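Local coordinates for imidazolonepropionase (PDB 2Q09), which hydrolyses a carbon-nitrogen bond of imidazolone-5-propanoate to give N-formimidoyl-L-glutamate, the third step of histidine degradation, at residues Lys90-Pro93 / Tyr94-Ala98; Gln275-His279 / Arg280-Ala284; Glu192-Gln196 / Glu197-Ala201; Pro14-Arg18 / Ser19-Asp23. All blocks are in the same frame, centred on the assembly; numbering follows the deposited sequence.

Contact 1: residues Lys90-Pro93 / Tyr94-Ala98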
loop_
_atom_site.group_PDB
_atom_site.type_symbol
_atom_site.label_atom_id
_atom_site.label_comp_id
_atom_site.label_asym_id
_atom_site.label_seq_id
_atom_site.Cartn_x
_atom_site.Cartn_y
_atom_site.Cartn_z
ATOM N N LYS A 90 -19.730 -1.574 -24.159
ATOM C CA LYS A 90 -20.737 -1.753 -25.202
ATOM C C LYS A 90 -21.335 -0.418 -25.630
ATOM O O LYS A 90 -22.024 -0.346 -26.643
ATOM C CB LYS A 90 -21.863 -2.664 -24.724
ATOM C CG LYS A 90 -21.479 -4.117 -24.532
ATOM C CD LYS A 90 -22.727 -4.901 -24.186
ATOM C CE LYS A 90 -22.472 -6.370 -23.999
ATOM N NZ LYS A 90 -23.790 -7.038 -23.785
ATOM N N GLY A 91 -21.091 0.632 -24.850
ATOM C CA GLY A 91 -21.607 1.939 -25.214
ATOM C C GLY A 91 -22.798 2.453 -24.418
ATOM O O GLY A 91 -23.389 3.476 -24.769
ATOM N N VAL A 92 -23.167 1.751 -23.355
ATOM C CA VAL A 92 -24.280 2.199 -22.525
ATOM C C VAL A 92 -23.810 3.425 -21.728
ATOM O O VAL A 92 -22.762 3.391 -21.086
ATOM C CB VAL A 92 -24.727 1.090 -21.555
ATOM C CG1 VAL A 92 -25.898 1.576 -20.703
ATOM C CG2 VAL A 92 -25.133 -0.147 -22.341
ATOM N N PRO A 93 -24.580 4.523 -21.771
ATOM C CA PRO A 93 -24.266 5.775 -21.068
ATOM C C PRO A 93 -24.082 5.559 -19.571
ATOM O O PRO A 93 -24.827 4.804 -18.955
ATOM C CB PRO A 93 -25.484 6.654 -21.352
ATOM C CG PRO A 93 -26.028 6.110 -22.625
ATOM C CD PRO A 93 -25.884 4.624 -22.449
ATOM N N TYR A 94 -23.095 6.230 -18.983
ATOM C CA TYR A 94 -22.868 6.084 -17.550
ATOM C C TYR A 94 -24.095 6.528 -16.756
ATOM O O TYR A 94 -24.365 6.005 -15.677
ATOM C CB TYR A 94 -21.650 6.895 -17.095
ATOM C CG TYR A 94 -21.417 6.784 -15.600
ATOM C CD1 TYR A 94 -21.348 5.535 -14.985
ATOM C CD2 TYR A 94 -21.302 7.920 -14.798
ATOM C CE1 TYR A 94 -21.177 5.414 -13.613
ATOM C CE2 TYR A 94 -21.129 7.813 -13.417
ATOM C CZ TYR A 94 -21.070 6.553 -12.833
ATOM O OH TYR A 94 -20.908 6.428 -11.473
ATOM N N ALA A 95 -24.841 7.490 -17.292
ATOM C CA ALA A 95 -26.039 7.980 -16.621
ATOM C C ALA A 95 -27.006 6.833 -16.371
ATOM O O ALA A 95 -27.583 6.725 -15.296
ATOM C CB ALA A 95 -26.710 9.053 -17.470
ATOM N N GLU A 96 -27.176 5.971 -17.367
ATOM C CA GLU A 96 -28.075 4.832 -17.242
ATOM C C GLU A 96 -27.544 3.858 -16.194
ATOM O O GLU A 96 -28.303 3.347 -15.371
ATOM C CB GLU A 96 -28.224 4.129 -18.600
ATOM C CG GLU A 96 -29.068 2.859 -18.577
ATOM C CD GLU A 96 -30.518 3.103 -18.179
ATOM O OE1 GLU A 96 -31.125 4.064 -18.695
ATOM O OE2 GLU A 96 -31.049 2.324 -17.357
ATOM N N ILE A 97 -26.242 3.597 -16.231
ATOM C CA ILE A 97 -25.611 2.690 -15.280
ATOM C C ILE A 97 -25.762 3.245 -13.868
ATOM O O ILE A 97 -26.083 2.515 -12.934
ATOM C CB ILE A 97 -24.109 2.520 -15.605
ATOM C CG1 ILE A 97 -23.951 1.658 -16.860
ATOM C CG2 ILE A 97 -23.376 1.919 -14.420
ATOM C CD1 ILE A 97 -22.647 1.872 -17.585
ATOM N N ALA A 98 -25.535 4.545 -13.724
ATOM C CA ALA A 98 -25.632 5.196 -12.426
ATOM C C ALA A 98 -27.061 5.249 -11.895
ATOM O O ALA A 98 -27.299 4.901 -10.741
ATOM C CB ALA A 98 -25.054 6.600 -12.507
#
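With CG1 of Val92 anti to its backbone N (chi1 -180°) and CG of Glu96 likewise turned away from its own N (chi1 176°), the two side chains meet across the first turn of a helix. The valine methyl CG1 lies 4.0 Å from Glu96 CG, against the aliphatic part of the glutamate, whose chain then bends at chi2 and carries the carboxylate off to a salt bridge with Arg99. CG1 of Val92 also faces Ile97 CG1 at 4.3 Å, a loose apolar contact. Pro93 stands at the N-cap of helix 94-99, two residues after Gly91, which ends helix 82-89 at positive phi in a Schellman motif, so the short link Lys90-Pro93 turns one helix into the next. Proline suits the cap because its ring fixes phi and it needs no N-H partner. Its carbonyl opens the new helix: Ile97 N donates to Pro93 O at 3.3 Å, nearly straight at 164° and in the carbonyl plane, while Glu96 N reaches the same oxygen weakly and at a poorer angle. Ile97, buried, touches Glu84 and Arg88 of helix 82-89; Val92 rests on Leu87 of that helix.

Contact 2: residues Gln275-His279 / Arg280-Ala284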
loop_
_atom_site.group_PDB
_atom_site.type_symbol
_atom_site.label_atom_id
_atom_site.label_comp_id
_atom_site.label_asym_id
_atom_site.label_seq_id
_atom_site.Cartn_x
_atom_site.Cartn_y
_atom_site.Cartn_z
ATOM N N GLN A 275 6.667 21.312 -2.899
ATOM C CA GLN A 275 7.551 21.972 -1.948
ATOM C C GLN A 275 7.136 21.623 -0.521
ATOM O O GLN A 275 7.980 21.433 0.350
ATOM C CB GLN A 275 7.511 23.493 -2.141
ATOM C CG GLN A 275 7.828 23.970 -3.556
ATOM C CD GLN A 275 8.952 23.189 -4.213
ATOM O OE1 GLN A 275 9.946 22.841 -3.576
ATOM N NE2 GLN A 275 8.802 22.926 -5.505
ATOM N N ALA A 276 5.826 21.536 -0.292
ATOM C CA ALA A 276 5.301 21.209 1.028
ATOM C C ALA A 276 5.655 19.776 1.381
ATOM O O ALA A 276 6.055 19.488 2.508
ATOM C CB ALA A 276 3.787 21.392 1.049
ATOM N N LEU A 277 5.496 18.869 0.420
ATOM C CA LEU A 277 5.815 17.468 0.653
ATOM C C LEU A 277 7.289 17.302 1.002
ATOM O O LEU A 277 7.633 16.588 1.938
ATOM C CB LEU A 277 5.475 16.624 -0.584
ATOM C CG LEU A 277 4.024 16.703 -1.078
ATOM C CD1 LEU A 277 3.767 15.579 -2.070
ATOM C CD2 LEU A 277 3.065 16.591 0.098
ATOM N N ALA A 278 8.158 17.960 0.243
ATOM C CA ALA A 278 9.598 17.877 0.468
ATOM C C ALA A 278 9.970 18.340 1.870
ATOM O O ALA A 278 10.782 17.719 2.548
ATOM C CB ALA A 278 10.340 18.722 -0.569
ATOM N N HIS A 279 9.351 19.432 2.298
ATOM C CA HIS A 279 9.619 20.006 3.609
ATOM C C HIS A 279 9.102 19.182 4.787
ATOM O O HIS A 279 9.770 19.085 5.816
ATOM C CB HIS A 279 9.024 21.411 3.675
ATOM C CG HIS A 279 9.276 22.101 4.974
ATOM N ND1 HIS A 279 10.544 22.450 5.395
ATOM C CD2 HIS A 279 8.432 22.489 5.959
ATOM C CE1 HIS A 279 10.466 23.021 6.584
ATOM N NE2 HIS A 279 9.197 23.057 6.950
ATOM N N ARG A 280 7.918 18.594 4.644
ATOM C CA ARG A 280 7.329 17.801 5.720
ATOM C C ARG A 280 7.661 16.312 5.635
ATOM O O ARG A 280 7.136 15.506 6.394
ATOM C CB ARG A 280 5.808 17.996 5.742
ATOM C CG ARG A 280 5.357 19.437 5.982
ATOM C CD ARG A 280 5.936 19.996 7.269
ATOM N NE ARG A 280 5.566 19.199 8.436
ATOM C CZ ARG A 280 4.430 19.331 9.111
ATOM N NH1 ARG A 280 3.539 20.237 8.751
ATOM N NH2 ARG A 280 4.180 18.544 10.144
ATOM N N GLY A 281 8.536 15.953 4.702
ATOM C CA GLY A 281 8.936 14.564 4.544
ATOM C C GLY A 281 7.795 13.604 4.251
ATOM O O GLY A 281 7.806 12.461 4.710
ATOM N N VAL A 282 6.814 14.063 3.486
ATOM C CA VAL A 282 5.671 13.237 3.128
ATOM C C VAL A 282 6.054 12.367 1.928
ATOM O O VAL A 282 6.800 12.801 1.052
ATOM C CB VAL A 282 4.450 14.132 2.766
ATOM C CG1 VAL A 282 3.252 13.278 2.391
ATOM C CG2 VAL A 282 4.111 15.040 3.950
ATOM N N VAL A 283 5.559 11.135 1.892
ATOM C CA VAL A 283 5.859 10.253 0.771
ATOM C C VAL A 283 4.791 10.433 -0.303
ATOM O O VAL A 283 3.602 10.559 0.006
ATOM C CB VAL A 283 5.884 8.772 1.203
ATOM C CG1 VAL A 283 6.059 7.871 -0.016
ATOM C CG2 VAL A 283 7.023 8.531 2.187
ATOM N N ALA A 284 5.214 10.466 -1.562
ATOM C CA ALA A 284 4.274 10.599 -2.669
ATOM C C ALA A 284 4.036 9.188 -3.204
ATOM O O ALA A 284 4.967 8.527 -3.670
ATOM C CB ALA A 284 4.861 11.496 -3.767
HETATM O O HOH W 1 9.039 14.298 1.340
#
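Arg280 folds its chain along the last turn of helix 271-280, near Ala276 and His279. Arg280 CB lies 3.6 Å from Ala276 O, the carbonyl that also accepts the backbone N of Arg280 at 3.0 Å in an ordinary helical bond. Placed beside the backbone N by a chi1 of -61°, Arg280 CG lies 3.5 Å from Ala276 O. The bend at chi2 brings Arg280 CD to 3.8 Å from His279 CD2, obliquely to the imidazole; a second bend, at chi3, turns the guanidinium, whose plane stands 73° from that of the ring. At the tip, NH1 makes a weak hydrogen bond to the carbonyl of Asn257. A long, flexible arginine suits this exposed helix end, since its methylenes lie along the backbone while its tip can reach that carbonyl.

Gly281 then leaves helical geometry with positive phi, where a side chain is disfavoured, and forms a Schellman motif. Val282 N donates to Leu277 O at 3.1 Å, and a water donates to both Leu277 O and Val282 O. Beside these bonds Leu277 CD2 packs on Val282 CB at 3.9 Å, two branched apolar side chains suited to burial. Leu277, Arg280 and Val282 all touch Ala256 of helix 251-257, and Leu277 reaches Val263 of strand 262-265. Here helix 271-280 gives way to strand 283-286 within a beta-alpha-beta unit of the barrel.

Contact 3: residues Glu192-Gln196 / Glu197-Ala201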
loop_
_atom_site.group_PDB
_atom_site.type_symbol
_atom_site.label_atom_id
_atom_site.label_comp_id
_atom_site.label_asym_id
_atom_site.label_seq_id
_atom_site.Cartn_x
_atom_site.Cartn_y
_atom_site.Cartn_z
ATOM N N GLU A 192 -19.447 14.869 10.337
ATOM C CA GLU A 192 -19.563 14.896 11.795
ATOM C C GLU A 192 -19.581 13.482 12.369
ATOM O O GLU A 192 -18.980 13.212 13.404
ATOM C CB GLU A 192 -20.836 15.625 12.230
ATOM C CG GLU A 192 -20.645 17.113 12.500
ATOM C CD GLU A 192 -21.867 17.754 13.137
ATOM O OE1 GLU A 192 -21.791 18.944 13.502
ATOM O OE2 GLU A 192 -22.903 17.067 13.268
ATOM N N THR A 193 -20.285 12.585 11.690
ATOM C CA THR A 193 -20.385 11.197 12.125
ATOM C C THR A 193 -19.013 10.531 12.182
ATOM O O THR A 193 -18.688 9.833 13.143
ATOM C CB THR A 193 -21.281 10.391 11.173
ATOM O OG1 THR A 193 -22.620 10.890 11.244
ATOM C CG2 THR A 193 -21.263 8.909 11.550
ATOM N N ILE A 194 -18.218 10.747 11.137
ATOM C CA ILE A 194 -16.876 10.183 11.053
ATOM C C ILE A 194 -16.018 10.695 12.201
ATOM O O ILE A 194 -15.341 9.928 12.884
ATOM C CB ILE A 194 -16.182 10.585 9.716
ATOM C CG1 ILE A 194 -16.963 10.023 8.524
ATOM C CG2 ILE A 194 -14.754 10.068 9.688
ATOM C CD1 ILE A 194 -16.412 10.454 7.173
ATOM N N CYS A 195 -16.049 12.007 12.398
ATOM C CA CYS A 195 -15.255 12.645 13.437
ATOM C C CYS A 195 -15.707 12.356 14.869
ATOM O O CYS A 195 -14.885 12.122 15.753
ATOM C CB CYS A 195 -15.238 14.162 13.215
ATOM S SG CYS A 195 -14.506 14.686 11.649
ATOM N N GLN A 196 -17.014 12.353 15.102
ATOM C CA GLN A 196 -17.516 12.146 16.456
ATOM C C GLN A 196 -17.889 10.726 16.839
ATOM O O GLN A 196 -18.055 10.426 18.026
ATOM C CB GLN A 196 -18.723 13.055 16.691
ATOM C CG GLN A 196 -18.397 14.530 16.712
ATOM C CD GLN A 196 -19.633 15.392 16.630
ATOM O OE1 GLN A 196 -20.652 15.097 17.250
ATOM N NE2 GLN A 196 -19.550 16.472 15.870
ATOM N N GLU A 197 -18.013 9.843 15.858
ATOM C CA GLU A 197 -18.415 8.480 16.163
ATOM C C GLU A 197 -17.522 7.388 15.594
ATOM O O GLU A 197 -17.004 6.555 16.336
ATOM C CB GLU A 197 -19.855 8.277 15.686
ATOM C CG GLU A 197 -20.847 9.186 16.404
ATOM C CD GLU A 197 -22.210 9.241 15.737
ATOM O OE1 GLU A 197 -22.606 8.258 15.081
ATOM O OE2 GLU A 197 -22.893 10.274 15.887
ATOM N N ILE A 198 -17.333 7.389 14.279
ATOM C CA ILE A 198 -16.529 6.351 13.654
ATOM C C ILE A 198 -15.056 6.332 14.070
ATOM O O ILE A 198 -14.544 5.292 14.493
ATOM C CB ILE A 198 -16.657 6.420 12.126
ATOM C CG1 ILE A 198 -18.153 6.445 11.758
ATOM C CG2 ILE A 198 -15.988 5.199 11.490
ATOM C CD1 ILE A 198 -18.468 6.238 10.276
ATOM N N ILE A 199 -14.371 7.461 13.954
ATOM C CA ILE A 199 -12.968 7.496 14.353
ATOM C C ILE A 199 -12.831 7.100 15.832
ATOM O O ILE A 199 -12.000 6.263 16.183
ATOM C CB ILE A 199 -12.344 8.890 14.063
ATOM C CG1 ILE A 199 -12.093 9.022 12.555
ATOM C CG2 ILE A 199 -11.057 9.075 14.842
ATOM C CD1 ILE A 199 -11.441 10.347 12.118
ATOM N N PRO A 200 -13.660 7.678 16.718
ATOM C CA PRO A 200 -13.555 7.310 18.137
ATOM C C PRO A 200 -13.778 5.817 18.394
ATOM O O PRO A 200 -13.037 5.195 19.160
ATOM C CB PRO A 200 -14.622 8.180 18.798
ATOM C CG PRO A 200 -14.543 9.431 17.981
ATOM C CD PRO A 200 -14.487 8.889 16.557
ATOM N N ALA A 201 -14.792 5.238 17.752
ATOM C CA ALA A 201 -15.083 3.817 17.943
ATOM C C ALA A 201 -13.962 2.946 17.376
ATOM O O ALA A 201 -13.585 1.926 17.962
ATOM C CB ALA A 201 -16.413 3.453 17.280
#
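Ile194 and Ile199 meet through their branches: CG2 of Ile194 lies 4.0 Å from Ile199 CG1, and Ile199 CD1 also stays near that methyl. Ile199 CG1 and CB both lie against Ile194 O as well, the oxygen that accepts Ile199 N at 2.9 Å, almost straight (170°) and in the carbonyl plane. One residue earlier in the chain Thr193 CG2, anti to the backbone N with chi1 near -65° for OG1, touches Glu197 OE1 and lies 4.0 Å from Ile198 CG1, so the threonine offers its methyl to this side.

The bonds i to i+5 mark a wider pi-type turn within helix 187-204. Thr193 O is gripped by two donors, Glu197 N at 2.8 Å, more bent, and Ile198 N at 3.0 Å. The widening fits Pro200, which has no N-H to give to the turn before; its CD instead sits 3.4 Å from Cys195 O, and the helix is kinked there, with the two short axes 23° apart. In the beta-alpha-beta unit of the barrel, this helix follows strand 168-176 and leads to strand 210-213.

Further out, Ile194 touches Ala175 and Ala176, and Ile198 and Ile199 touch Leu173, all on strand 168-176; beta-branched isoleucines fill this buried face well. Ile199 also meets Ala231 of helix 222-234. With CG1 and CD1 gone, as in an alanine at Ile199, Ile194 CG2 would probably lose its apolar partner and a gap open toward Leu173. Thr193 OG1 is held by Ser189 O and Tyr183 OH, which is consistent with the methyl being held toward Glu197 and Ile198.

Contact 4: residues Pro14-Arg18 / Ser19-Asp23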
loop_
_atom_site.group_PDB
_atom_site.type_symbol
_atom_site.label_atom_id
_atom_site.label_comp_id
_atom_site.label_asym_id
_atom_site.label_seq_id
_atom_site.Cartn_x
_atom_site.Cartn_y
_atom_site.Cartn_z
ATOM N N PRO A 14 22.825 -10.131 -1.069
ATOM C CA PRO A 14 21.920 -9.089 -0.596
ATOM C C PRO A 14 21.762 -7.787 -1.362
ATOM O O PRO A 14 22.733 -7.088 -1.633
ATOM C CB PRO A 14 22.424 -8.836 0.817
ATOM C CG PRO A 14 23.909 -8.891 0.604
ATOM C CD PRO A 14 24.072 -10.128 -0.281
ATOM N N ALA A 15 20.518 -7.488 -1.717
ATOM C CA ALA A 15 20.174 -6.228 -2.363
ATOM C C ALA A 15 19.559 -5.565 -1.139
ATOM O O ALA A 15 18.355 -5.664 -0.917
ATOM C CB ALA A 15 19.108 -6.439 -3.445
ATOM N N THR A 16 20.396 -4.915 -0.343
ATOM C CA THR A 16 19.961 -4.309 0.906
ATOM C C THR A 16 18.966 -3.183 0.791
ATOM O O THR A 16 18.192 -2.955 1.724
ATOM C CB THR A 16 21.167 -3.784 1.721
ATOM O OG1 THR A 16 21.780 -2.695 1.021
ATOM C CG2 THR A 16 22.201 -4.902 1.913
ATOM N N LEU A 17 18.979 -2.481 -0.338
ATOM C CA LEU A 17 18.084 -1.341 -0.511
ATOM C C LEU A 17 18.319 -0.351 0.638
ATOM O O LEU A 17 17.404 0.366 1.060
ATOM C CB LEU A 17 16.609 -1.790 -0.537
ATOM C CG LEU A 17 15.934 -2.110 -1.884
ATOM C CD1 LEU A 17 15.905 -0.846 -2.746
ATOM C CD2 LEU A 17 16.702 -3.232 -2.616
ATOM N N ARG A 18 19.553 -0.312 1.137
ATOM C CA ARG A 18 19.902 0.608 2.220
ATOM C C ARG A 18 19.788 2.055 1.739
ATOM O O ARG A 18 20.204 2.386 0.630
ATOM C CB ARG A 18 21.329 0.354 2.719
ATOM C CG ARG A 18 21.513 -0.915 3.527
ATOM C CD ARG A 18 22.938 -0.999 4.071
ATOM N NE ARG A 18 23.224 0.109 4.976
ATOM C CZ ARG A 18 24.429 0.404 5.445
ATOM N NH1 ARG A 18 25.477 -0.321 5.097
ATOM N NH2 ARG A 18 24.584 1.429 6.266
ATOM N N SER A 19 19.233 2.916 2.583
ATOM C CA SER A 19 19.057 4.326 2.241
ATOM C C SER A 19 20.367 5.067 1.973
ATOM O O SER A 19 20.386 6.071 1.270
ATOM C CB SER A 19 18.305 5.044 3.363
ATOM O OG SER A 19 19.010 4.931 4.587
ATOM N N ASP A 20 21.466 4.566 2.523
ATOM C CA ASP A 20 22.751 5.225 2.344
ATOM C C ASP A 20 23.609 4.579 1.267
ATOM O O ASP A 20 24.761 4.976 1.070
ATOM C CB ASP A 20 23.509 5.238 3.671
ATOM C CG ASP A 20 23.991 3.863 4.077
ATOM O OD1 ASP A 20 23.302 2.865 3.777
ATOM O OD2 ASP A 20 25.062 3.779 4.708
ATOM N N LEU A 21 23.055 3.586 0.573
ATOM C CA LEU A 21 23.786 2.911 -0.493
ATOM C C LEU A 21 23.146 3.177 -1.848
ATOM O O LEU A 21 21.919 3.224 -1.965
ATOM C CB LEU A 21 23.853 1.403 -0.235
ATOM C CG LEU A 21 24.686 0.969 0.976
ATOM C CD1 LEU A 21 24.773 -0.544 1.026
ATOM C CD2 LEU A 21 26.085 1.572 0.873
ATOM N N ALA A 22 23.980 3.333 -2.870
ATOM C CA ALA A 22 23.501 3.612 -4.218
ATOM C C ALA A 22 22.686 2.477 -4.832
ATOM O O ALA A 22 22.859 1.306 -4.489
ATOM C CB ALA A 22 24.674 3.946 -5.127
ATOM N N ASP A 23 21.796 2.854 -5.743
ATOM C CA ASP A 23 20.944 1.909 -6.448
ATOM C C ASP A 23 20.231 0.916 -5.527
ATOM O O ASP A 23 19.434 1.314 -4.672
ATOM C CB ASP A 23 21.764 1.162 -7.504
ATOM C CG ASP A 23 22.498 2.107 -8.441
ATOM O OD1 ASP A 23 21.890 3.097 -8.890
ATOM O OD2 ASP A 23 23.685 1.858 -8.735
HETATM O O HOH W 2 19.357 1.097 -1.885
#
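A type I beta turn from Arg18 to Leu21 brings Arg18, Asp20 and Leu21 together in the loop between strands 12-14 and 30-35. Leu21 N closes it on Arg18 O at 3.1 Å, the donor standing well above the carbonyl plane. Within the turn Asp20 bends back toward Arg18: its chi1 of 70° sets CG between the backbone N and the carbonyl carbon, and OD2 comes to 2.9 Å from Arg18 NH2. This is a salt bridge of charges alone, since the oxygen lies over one face of the guanidinium and no N-H points at it; the carboxylate and guanidinium planes are 45° apart. Along the aliphatic part of the arginine, Arg18 CD touches Leu21 CD1 at 3.6 Å, so one long side chain serves both a charge and a methyl.

Just before the turn comes an ST turn, in which Thr16 OG1 accepts Arg18 N at 3.3 Å; that hydroxyl also bonds to Gly25 O, and Leu21 CD1 lies 3.7 Å from it. Threonine suits the place because its short hydroxyl can accept the main-chain N-H two residues on while also bonding to Gly25 O. A leucine in place of Arg18 would probably leave the Asp20 carboxylate without its charged mate in the turn, although a long, weak ion pair to Arg368 remains. Beyond the turn, Leu17 O takes a bond from Arg352 and Ser19 N gives one to Gln366, tying the loop to later parts of the chain.

How the contacts relate
Contacts 2, 3 and 4 are partly buried, while contact 1 is at the surface, its centre about 31 Å from the centre of the chain. Contacts 2 and 3 belong to beta-alpha-beta units of the barrel and rest on apolar side chains lying against neighbouring strands and helices. Contact 1 joins a pair of short helices, and contact 4 lies in a loop near the small N-terminal strands; these two are on opposite sides of that centre. Contacts 1 and 2 both include a Schellman glycine, one leading into another helix and one into a strand. Contact 3 stays within a single helix that widens into a pi-type turn and kinks at Pro200, whereas contact 4 alone has a salt bridge between its own two segments. None touches another.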